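Local coordinates for protein homospermidine synthase (Legionella pneumophila subsp. pneumophila str. Philadelphia 1, PDB 2PH5) that binds NAD in a Rossmann-type domain and probably makes the polyamine homospermidine, at residues A[85-96]-A[108-119]. Numbering follows the deposited sequence.
Sequences DFLIDVSIGISS and ALYINAATEPWK. With NAD (nicotinamide-adenine-dinucleotide), chain C.
D89 OD2 accepts from two donors, S91 N, closing an Asx turn, and S91 OG, while the other oxygen of the carboxylate serves the contact: Y110 OH donates to D89 OD1 (2.6 Å) on its anti side, the ring lying 76° from the carboxylate plane. With CG anti to the backbone N (chi1 -176°), D89 reaches across to the tyrosine, and bonds at both oxygens should restrict its rotation. D89 closes strand 86-89, which runs parallel to strand 109-112; L87 N bonds L109 O (2.9 Å), and D89 N bonds I111 O. On the sheet face shared by F86, I88, L109 and I111, L109 CB sits over the centre of the F86 ring, and I111 CG2 approaches F86 CE2 obliquely (3.5 Å). The start of helix 96-106 is tied to the loop after strand 109-112 by two bonds: S96 N donates to E116 O (2.8 Å), and E116 N to S96 OG (2.7 Å). S95 CB, meanwhile, lies over the five-membered ring of W118 in a CH-pi contact, 3.3 Å from its centroid. NAD lies at the carboxyl ends of the strands, where its O3D donates to S91 O. Linked by helix 96-106, the two strands form a right-handed beta-alpha-beta crossover of a Rossmann-type NAD-binding fold.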
ATOM      1  N   ASP A  85     -32.386 -24.574  23.056  1.00 32.07           N
ATOM      2  CA  ASP A  85     -31.402 -23.552  23.354  1.00 30.88           C
ATOM      3  C   ASP A  85     -30.744 -23.166  22.037  1.00 29.73           C
ATOM      4  O   ASP A  85     -30.981 -23.802  21.012  1.00 30.28           O
ATOM      5  CB  ASP A  85     -30.360 -24.059  24.350  1.00 31.53           C
ATOM      6  CG  ASP A  85     -30.885 -24.086  25.771  1.00 33.60           C
ATOM      7  OD1 ASP A  85     -31.863 -23.360  26.055  1.00 35.20           O
ATOM      8  OD2 ASP A  85     -30.314 -24.816  26.612  1.00 33.62           O
ATOM      9  N   PHE A  86     -29.916 -22.132  22.057  1.00 28.50           N
ATOM     10  CA  PHE A  86     -29.273 -21.678  20.835  1.00 27.55           C
ATOM     11  C   PHE A  86     -27.770 -21.494  21.021  1.00 27.76           C
ATOM     12  O   PHE A  86     -27.330 -20.691  21.844  1.00 28.93           O
ATOM     13  CB  PHE A  86     -29.923 -20.357  20.397  1.00 26.16           C
ATOM     14  CG  PHE A  86     -29.778 -20.043  18.930  1.00 24.58           C
ATOM     15  CD1 PHE A  86     -30.798 -19.375  18.258  1.00 24.27           C
ATOM     16  CD2 PHE A  86     -28.626 -20.388  18.225  1.00 24.31           C
ATOM     17  CE1 PHE A  86     -30.680 -19.053  16.903  1.00 23.81           C
ATOM     18  CE2 PHE A  86     -28.494 -20.071  16.866  1.00 22.41           C
ATOM     19  CZ  PHE A  86     -29.524 -19.402  16.206  1.00 23.49           C
ATOM     20  N   LEU A  87     -26.984 -22.246  20.259  1.00 26.26           N
ATOM     21  CA  LEU A  87     -25.535 -22.130  20.337  1.00 24.23           C
ATOM     22  C   LEU A  87     -25.036 -21.171  19.257  1.00 22.00           C
ATOM     23  O   LEU A  87     -25.043 -21.509  18.076  1.00 23.35           O
ATOM     24  CB  LEU A  87     -24.871 -23.502  20.152  1.00 25.14           C
ATOM     25  CG  LEU A  87     -23.334 -23.537  20.053  1.00 25.46           C
ATOM     26  CD1 LEU A  87     -22.725 -22.939  21.306  1.00 28.32           C
ATOM     27  CD2 LEU A  87     -22.854 -24.972  19.890  1.00 26.65           C
ATOM     28  N   ILE A  88     -24.633 -19.967  19.652  1.00 19.99           N
ATOM     29  CA  ILE A  88     -24.113 -19.010  18.683  1.00 17.90           C
ATOM     30  C   ILE A  88     -22.619 -19.308  18.571  1.00 18.49           C
ATOM     31  O   ILE A  88     -21.866 -19.109  19.520  1.00 16.37           O
ATOM     32  CB  ILE A  88     -24.343 -17.550  19.142  1.00 15.12           C
ATOM     33  CG1 ILE A  88     -25.836 -17.299  19.340  1.00 13.94           C
ATOM     34  CG2 ILE A  88     -23.843 -16.574  18.085  1.00 15.47           C
ATOM     35  CD1 ILE A  88     -26.145 -15.951  19.938  1.00 11.53           C
ATOM     36  N   ASP A  89     -22.204 -19.815  17.413  1.00 19.86           N
ATOM     37  CA  ASP A  89     -20.806 -20.175  17.177  1.00 20.00           C
ATOM     38  C   ASP A  89     -20.041 -19.035  16.523  1.00 20.50           C
ATOM     39  O   ASP A  89     -20.225 -18.747  15.343  1.00 19.42           O
ATOM     40  CB  ASP A  89     -20.749 -21.428  16.288  1.00 23.05           C
ATOM     41  CG  ASP A  89     -19.325 -21.946  16.055  1.00 25.54           C
ATOM     42  OD1 ASP A  89     -19.197 -23.012  15.399  1.00 24.13           O
ATOM     43  OD2 ASP A  89     -18.345 -21.308  16.513  1.00 25.07           O
ATOM     44  N   VAL A  90     -19.187 -18.378  17.300  1.00 20.07           N
ATOM     45  CA  VAL A  90     -18.380 -17.283  16.779  1.00 21.09           C
ATOM     46  C   VAL A  90     -16.925 -17.499  17.217  1.00 21.78           C
ATOM     47  O   VAL A  90     -16.217 -16.554  17.586  1.00 21.81           O
ATOM     48  CB  VAL A  90     -18.896 -15.909  17.288  1.00 20.94           C
ATOM     49  CG1 VAL A  90     -20.284 -15.631  16.732  1.00 21.42           C
ATOM     50  CG2 VAL A  90     -18.930 -15.887  18.799  1.00 20.22           C
ATOM     51  N   SER A  91     -16.501 -18.764  17.170  1.00 20.86           N
ATOM     52  CA  SER A  91     -15.151 -19.175  17.557  1.00 20.68           C
ATOM     53  C   SER A  91     -14.283 -19.474  16.351  1.00 20.77           C
ATOM     54  O   SER A  91     -14.684 -19.262  15.211  1.00 21.53           O
ATOM     55  CB  SER A  91     -15.200 -20.443  18.416  1.00 20.48           C
ATOM     56  OG  SER A  91     -15.726 -21.536  17.673  1.00 20.61           O
ATOM     57  N   ILE A  92     -13.082 -19.968  16.622  1.00 22.73           N
ATOM     58  CA  ILE A  92     -12.163 -20.360  15.575  1.00 23.90           C
ATOM     59  C   ILE A  92     -11.500 -21.665  16.032  1.00 23.73           C
ATOM     60  O   ILE A  92     -11.464 -21.970  17.229  1.00 24.81           O
ATOM     61  CB  ILE A  92     -11.115 -19.255  15.314  1.00 26.85           C
ATOM     62  CG1 ILE A  92     -10.705 -19.313  13.850  1.00 28.91           C
ATOM     63  CG2 ILE A  92      -9.910 -19.393  16.247  1.00 25.99           C
ATOM     64  CD1 ILE A  92     -11.813 -18.861  12.917  1.00 29.10           C
ATOM     65  N   GLY A  93     -11.011 -22.456  15.084  1.00 21.99           N
ATOM     66  CA  GLY A  93     -10.361 -23.701  15.451  1.00 20.87           C
ATOM     67  C   GLY A  93     -11.234 -24.794  16.059  1.00 21.44           C
ATOM     68  O   GLY A  93     -10.709 -25.784  16.565  1.00 20.97           O
ATOM     69  N   ILE A  94     -12.556 -24.637  16.034  1.00 23.02           N
ATOM     70  CA  ILE A  94     -13.438 -25.676  16.568  1.00 22.43           C
ATOM     71  C   ILE A  94     -14.341 -26.213  15.460  1.00 23.53           C
ATOM     72  O   ILE A  94     -14.980 -25.449  14.738  1.00 25.57           O
ATOM     73  CB  ILE A  94     -14.330 -25.164  17.710  1.00 20.19           C
ATOM     74  CG1 ILE A  94     -13.481 -24.564  18.825  1.00 21.66           C
ATOM     75  CG2 ILE A  94     -15.149 -26.315  18.282  1.00 16.28           C
ATOM     76  CD1 ILE A  94     -14.299 -23.997  19.979  1.00 17.85           C
ATOM     77  N   SER A  95     -14.396 -27.535  15.340  1.00 23.45           N
ATOM     78  CA  SER A  95     -15.195 -28.199  14.309  1.00 22.69           C
ATOM     79  C   SER A  95     -16.686 -27.835  14.256  1.00 20.59           C
ATOM     80  O   SER A  95     -17.460 -28.260  15.102  1.00 22.07           O
ATOM     81  CB  SER A  95     -15.035 -29.719  14.462  1.00 21.35           C
ATOM     82  OG  SER A  95     -15.973 -30.432  13.679  1.00 20.03           O
ATOM     83  N   SER A  96     -17.081 -27.055  13.252  1.00 19.79           N
ATOM     84  CA  SER A  96     -18.478 -26.674  13.083  1.00 20.85           C
ATOM     85  C   SER A  96     -19.312 -27.941  12.932  1.00 22.50           C
ATOM     86  O   SER A  96     -20.398 -28.053  13.488  1.00 23.78           O
ATOM     87  CB  SER A  96     -18.659 -25.815  11.832  1.00 21.01           C
ATOM     88  OG  SER A  96     -17.771 -24.710  11.817  1.00 20.84           O
ATOM     89  N   ALA A 108     -30.833 -28.416  20.184  1.00 22.59           N
ATOM     90  CA  ALA A 108     -30.583 -26.972  20.243  1.00 22.97           C
ATOM     91  C   ALA A 108     -30.281 -26.335  18.880  1.00 21.62           C
ATOM     92  O   ALA A 108     -29.777 -26.995  17.970  1.00 22.87           O
ATOM     93  CB  ALA A 108     -29.438 -26.687  21.215  1.00 21.84           C
ATOM     94  N   LEU A 109     -30.616 -25.055  18.743  1.00 19.64           N
ATOM     95  CA  LEU A 109     -30.381 -24.304  17.511  1.00 18.80           C
ATOM     96  C   LEU A 109     -28.894 -24.006  17.355  1.00 17.65           C
ATOM     97  O   LEU A 109     -28.125 -24.100  18.311  1.00 15.23           O
ATOM     98  CB  LEU A 109     -31.154 -22.980  17.546  1.00 19.30           C
ATOM     99  CG  LEU A 109     -32.529 -22.908  16.876  1.00 23.20           C
ATOM    100  CD1 LEU A 109     -33.117 -24.317  16.672  1.00 22.51           C
ATOM    101  CD2 LEU A 109     -33.433 -22.033  17.726  1.00 19.15           C
ATOM    102  N   TYR A 110     -28.485 -23.619  16.159  1.00 18.53           N
ATOM    103  CA  TYR A 110     -27.079 -23.325  15.946  1.00 18.60           C
ATOM    104  C   TYR A 110     -26.921 -22.384  14.774  1.00 18.76           C
ATOM    105  O   TYR A 110     -27.730 -22.414  13.848  1.00 21.44           O
ATOM    106  CB  TYR A 110     -26.314 -24.628  15.675  1.00 17.69           C
ATOM    107  CG  TYR A 110     -24.892 -24.436  15.196  1.00 17.33           C
ATOM    108  CD1 TYR A 110     -24.623 -24.003  13.894  1.00 15.79           C
ATOM    109  CD2 TYR A 110     -23.812 -24.713  16.033  1.00 18.85           C
ATOM    110  CE1 TYR A 110     -23.320 -23.854  13.435  1.00 15.53           C
ATOM    111  CE2 TYR A 110     -22.500 -24.567  15.581  1.00 19.14           C
ATOM    112  CZ  TYR A 110     -22.266 -24.139  14.275  1.00 17.66           C
ATOM    113  OH  TYR A 110     -20.980 -24.030  13.799  1.00 19.80           O
ATOM    114  N   ILE A 111     -25.888 -21.544  14.838  1.00 16.49           N
ATOM    115  CA  ILE A 111     -25.555 -20.598  13.778  1.00 15.75           C
ATOM    116  C   ILE A 111     -24.048 -20.320  13.826  1.00 15.89           C
ATOM    117  O   ILE A 111     -23.419 -20.502  14.860  1.00 17.11           O
ATOM    118  CB  ILE A 111     -26.285 -19.239  13.960  1.00 15.77           C
ATOM    119  CG1 ILE A 111     -25.997 -18.327  12.771  1.00 13.40           C
ATOM    120  CG2 ILE A 111     -25.774 -18.516  15.200  1.00 14.34           C
ATOM    121  CD1 ILE A 111     -26.851 -17.088  12.741  1.00 11.14           C
ATOM    122  N   ASN A 112     -23.471 -19.910  12.703  1.00 15.50           N
ATOM    123  CA  ASN A 112     -22.065 -19.550  12.661  1.00 18.32           C
ATOM    124  C   ASN A 112     -21.862 -18.560  11.536  1.00 19.64           C
ATOM    125  O   ASN A 112     -22.722 -18.410  10.658  1.00 19.67           O
ATOM    126  CB  ASN A 112     -21.138 -20.780  12.488  1.00 20.33           C
ATOM    127  CG  ASN A 112     -21.094 -21.329  11.051  1.00 22.22           C
ATOM    128  OD1 ASN A 112     -20.394 -22.306  10.778  1.00 21.88           O
ATOM    129  ND2 ASN A 112     -21.831 -20.706  10.142  1.00 21.62           N
ATOM    130  N   ALA A 113     -20.736 -17.862  11.578  1.00 21.16           N
ATOM    131  CA  ALA A 113     -20.420 -16.890  10.546  1.00 21.99           C
ATOM    132  C   ALA A 113     -19.401 -17.502   9.580  1.00 23.79           C
ATOM    133  O   ALA A 113     -18.986 -16.859   8.619  1.00 23.34           O
ATOM    134  CB  ALA A 113     -19.878 -15.616  11.187  1.00 18.67           C
ATOM    135  N   ALA A 114     -18.997 -18.746   9.841  1.00 24.80           N
ATOM    136  CA  ALA A 114     -18.048 -19.442   8.966  1.00 26.05           C
ATOM    137  C   ALA A 114     -17.791 -20.887   9.409  1.00 25.85           C
ATOM    138  O   ALA A 114     -17.719 -21.182  10.606  1.00 24.76           O
ATOM    139  CB  ALA A 114     -16.721 -18.673   8.892  1.00 22.84           C
ATOM    140  N   THR A 115     -17.655 -21.788   8.439  1.00 26.13           N
ATOM    141  CA  THR A 115     -17.403 -23.192   8.745  1.00 27.53           C
ATOM    142  C   THR A 115     -15.933 -23.392   9.082  1.00 27.45           C
ATOM    143  O   THR A 115     -15.057 -23.023   8.311  1.00 27.08           O
ATOM    144  CB  THR A 115     -17.805 -24.101   7.567  1.00 29.15           C
ATOM    145  OG1 THR A 115     -19.231 -24.068   7.416  1.00 29.86           O
ATOM    146  CG2 THR A 115     -17.359 -25.538   7.821  1.00 28.99           C
ATOM    147  N   GLU A 116     -15.671 -23.973  10.245  1.00 29.27           N
ATOM    148  CA  GLU A 116     -14.303 -24.196  10.700  1.00 30.67           C
ATOM    149  C   GLU A 116     -14.063 -25.639  11.154  1.00 30.07           C
ATOM    150  O   GLU A 116     -14.981 -26.330  11.603  1.00 30.19           O
ATOM    151  CB  GLU A 116     -13.995 -23.251  11.865  1.00 31.39           C
ATOM    152  CG  GLU A 116     -14.019 -21.778  11.520  1.00 35.45           C
ATOM    153  CD  GLU A 116     -12.701 -21.293  10.947  1.00 38.47           C
ATOM    154  OE1 GLU A 116     -11.652 -21.582  11.563  1.00 39.52           O
ATOM    155  OE2 GLU A 116     -12.711 -20.615   9.893  1.00 41.17           O
ATOM    156  N   PRO A 117     -12.814 -26.110  11.040  1.00 29.99           N
ATOM    157  CA  PRO A 117     -12.422 -27.465  11.436  1.00 28.10           C
ATOM    158  C   PRO A 117     -11.708 -27.386  12.787  1.00 28.07           C
ATOM    159  O   PRO A 117     -11.578 -26.303  13.350  1.00 26.68           O
ATOM    160  CB  PRO A 117     -11.462 -27.858  10.332  1.00 28.99           C
ATOM    161  CG  PRO A 117     -10.665 -26.585  10.187  1.00 30.57           C
ATOM    162  CD  PRO A 117     -11.741 -25.480  10.242  1.00 30.91           C
ATOM    163  N   TRP A 118     -11.246 -28.522  13.304  1.00 28.88           N
ATOM    164  CA  TRP A 118     -10.519 -28.521  14.570  1.00 29.96           C
ATOM    165  C   TRP A 118      -9.152 -27.873  14.346  1.00 33.80           C
ATOM    166  O   TRP A 118      -8.572 -27.999  13.264  1.00 33.51           O
ATOM    167  CB  TRP A 118     -10.325 -29.946  15.089  1.00 26.08           C
ATOM    168  CG  TRP A 118     -11.551 -30.553  15.696  1.00 24.95           C
ATOM    169  CD1 TRP A 118     -12.288 -31.593  15.201  1.00 21.90           C
ATOM    170  CD2 TRP A 118     -12.187 -30.159  16.921  1.00 22.38           C
ATOM    171  NE1 TRP A 118     -13.340 -31.869  16.042  1.00 21.29           N
ATOM    172  CE2 TRP A 118     -13.300 -31.004  17.104  1.00 21.30           C
ATOM    173  CE3 TRP A 118     -11.922 -29.175  17.878  1.00 20.38           C
ATOM    174  CZ2 TRP A 118     -14.148 -30.895  18.206  1.00 22.01           C
ATOM    175  CZ3 TRP A 118     -12.764 -29.064  18.977  1.00 21.33           C
ATOM    176  CH2 TRP A 118     -13.864 -29.919  19.132  1.00 22.65           C
ATOM    177  N   LYS A 119      -8.636 -27.187  15.363  1.00 36.75           N
ATOM    178  CA  LYS A 119      -7.338 -26.528  15.253  1.00 41.93           C
ATOM    179  C   LYS A 119      -6.223 -27.532  14.972  1.00 44.91           C
ATOM    180  O   LYS A 119      -6.115 -28.551  15.651  1.00 46.97           O
ATOM    181  CB  LYS A 119      -7.006 -25.773  16.546  1.00 43.35           C
ATOM    182  CG  LYS A 119      -5.811 -24.831  16.419  1.00 46.03           C
ATOM    183  CD  LYS A 119      -5.404 -24.230  17.757  1.00 47.79           C
ATOM    184  CE  LYS A 119      -4.788 -25.281  18.674  1.00 50.57           C
ATOM    185  NZ  LYS A 119      -3.482 -25.779  18.153  1.00 51.67           N
TER
HETATM  186  PA  NAD C 501     -11.329 -13.893  16.954  1.00 27.86           P
HETATM  187  O1A NAD C 501     -10.044 -14.637  16.712  1.00 26.13           O
HETATM  188  O2A NAD C 501     -11.249 -12.439  17.262  1.00 27.37           O
HETATM  189  O5B NAD C 501     -12.186 -14.602  18.135  1.00 25.38           O
HETATM  190  C5B NAD C 501     -12.380 -16.014  18.140  1.00 27.00           C
HETATM  191  C4B NAD C 501     -12.631 -16.460  19.592  1.00 29.21           C
HETATM  192  O4B NAD C 501     -12.772 -17.863  19.548  1.00 29.00           O
HETATM  193  C3B NAD C 501     -11.488 -16.150  20.564  1.00 28.14           C
HETATM  194  O3B NAD C 501     -11.977 -15.409  21.685  1.00 29.26           O
HETATM  195  C2B NAD C 501     -10.963 -17.501  20.963  1.00 28.91           C
HETATM  196  O2B NAD C 501     -10.448 -17.584  22.272  1.00 28.66           O
HETATM  197  C1B NAD C 501     -12.141 -18.433  20.677  1.00 28.62           C
HETATM  198  N9A NAD C 501     -11.790 -19.814  20.325  1.00 29.31           N
HETATM  199  C8A NAD C 501     -10.615 -20.185  19.649  1.00 29.97           C
HETATM  200  N7A NAD C 501     -10.136 -21.362  20.099  1.00 29.74           N
HETATM  201  C5A NAD C 501     -10.978 -21.765  21.078  1.00 30.34           C
HETATM  202  C6A NAD C 501     -10.981 -22.903  21.883  1.00 29.38           C
HETATM  203  N6A NAD C 501     -10.072 -23.876  21.798  1.00 26.74           N
HETATM  204  N1A NAD C 501     -12.005 -23.013  22.814  1.00 29.57           N
HETATM  205  C2A NAD C 501     -12.985 -22.051  22.955  1.00 28.17           C
HETATM  206  N3A NAD C 501     -13.007 -20.925  22.166  1.00 29.92           N
HETATM  207  C4A NAD C 501     -12.001 -20.818  21.250  1.00 29.62           C
HETATM  208  O3  NAD C 501     -12.157 -14.067  15.617  1.00 28.99           O
HETATM  209  PN  NAD C 501     -13.636 -13.627  15.176  1.00 29.46           P
HETATM  210  O1N NAD C 501     -13.517 -12.974  13.850  1.00 29.57           O
HETATM  211  O2N NAD C 501     -14.252 -12.860  16.316  1.00 25.34           O
HETATM  212  O5D NAD C 501     -14.156 -15.119  15.065  1.00 32.91           O
HETATM  213  C5D NAD C 501     -15.443 -15.521  14.668  1.00 34.33           C
HETATM  214  C4D NAD C 501     -15.302 -15.903  13.209  1.00 35.46           C
HETATM  215  O4D NAD C 501     -16.254 -15.196  12.459  1.00 35.99           O
HETATM  216  C3D NAD C 501     -14.462 -16.713  12.244  1.00 35.59           C
HETATM  217  O3D NAD C 501     -14.887 -18.065  12.186  1.00 35.53           O
HETATM  218  C2D NAD C 501     -14.678 -15.963  10.941  1.00 35.56           C
HETATM  219  O2D NAD C 501     -14.438 -16.738   9.801  1.00 37.50           O
HETATM  220  C1D NAD C 501     -16.106 -15.450  11.075  1.00 34.30           C
HETATM  221  N1N NAD C 501     -16.412 -14.151  10.432  1.00 33.51           N
HETATM  222  C2N NAD C 501     -17.390 -14.068   9.466  1.00 32.92           C
HETATM  223  C3N NAD C 501     -17.657 -12.801   8.904  1.00 32.90           C
HETATM  224  C7N NAD C 501     -18.707 -12.612   7.865  1.00 31.18           C
HETATM  225  O7N NAD C 501     -18.904 -11.339   7.393  1.00 32.78           O
HETATM  226  N7N NAD C 501     -19.453 -13.599   7.413  1.00 30.93           N
HETATM  227  C4N NAD C 501     -16.936 -11.637   9.322  1.00 33.89           C
HETATM  228  C5N NAD C 501     -15.940 -11.769  10.311  1.00 33.84           C
HETATM  229  C6N NAD C 501     -15.672 -13.004  10.869  1.00 32.74           C
HETATM  230  O   HOH W   1     -18.586 -18.349  13.321  1.00 29.84           O
HETATM  231  O   HOH W   2     -16.908 -20.549  12.976  1.00 33.27           O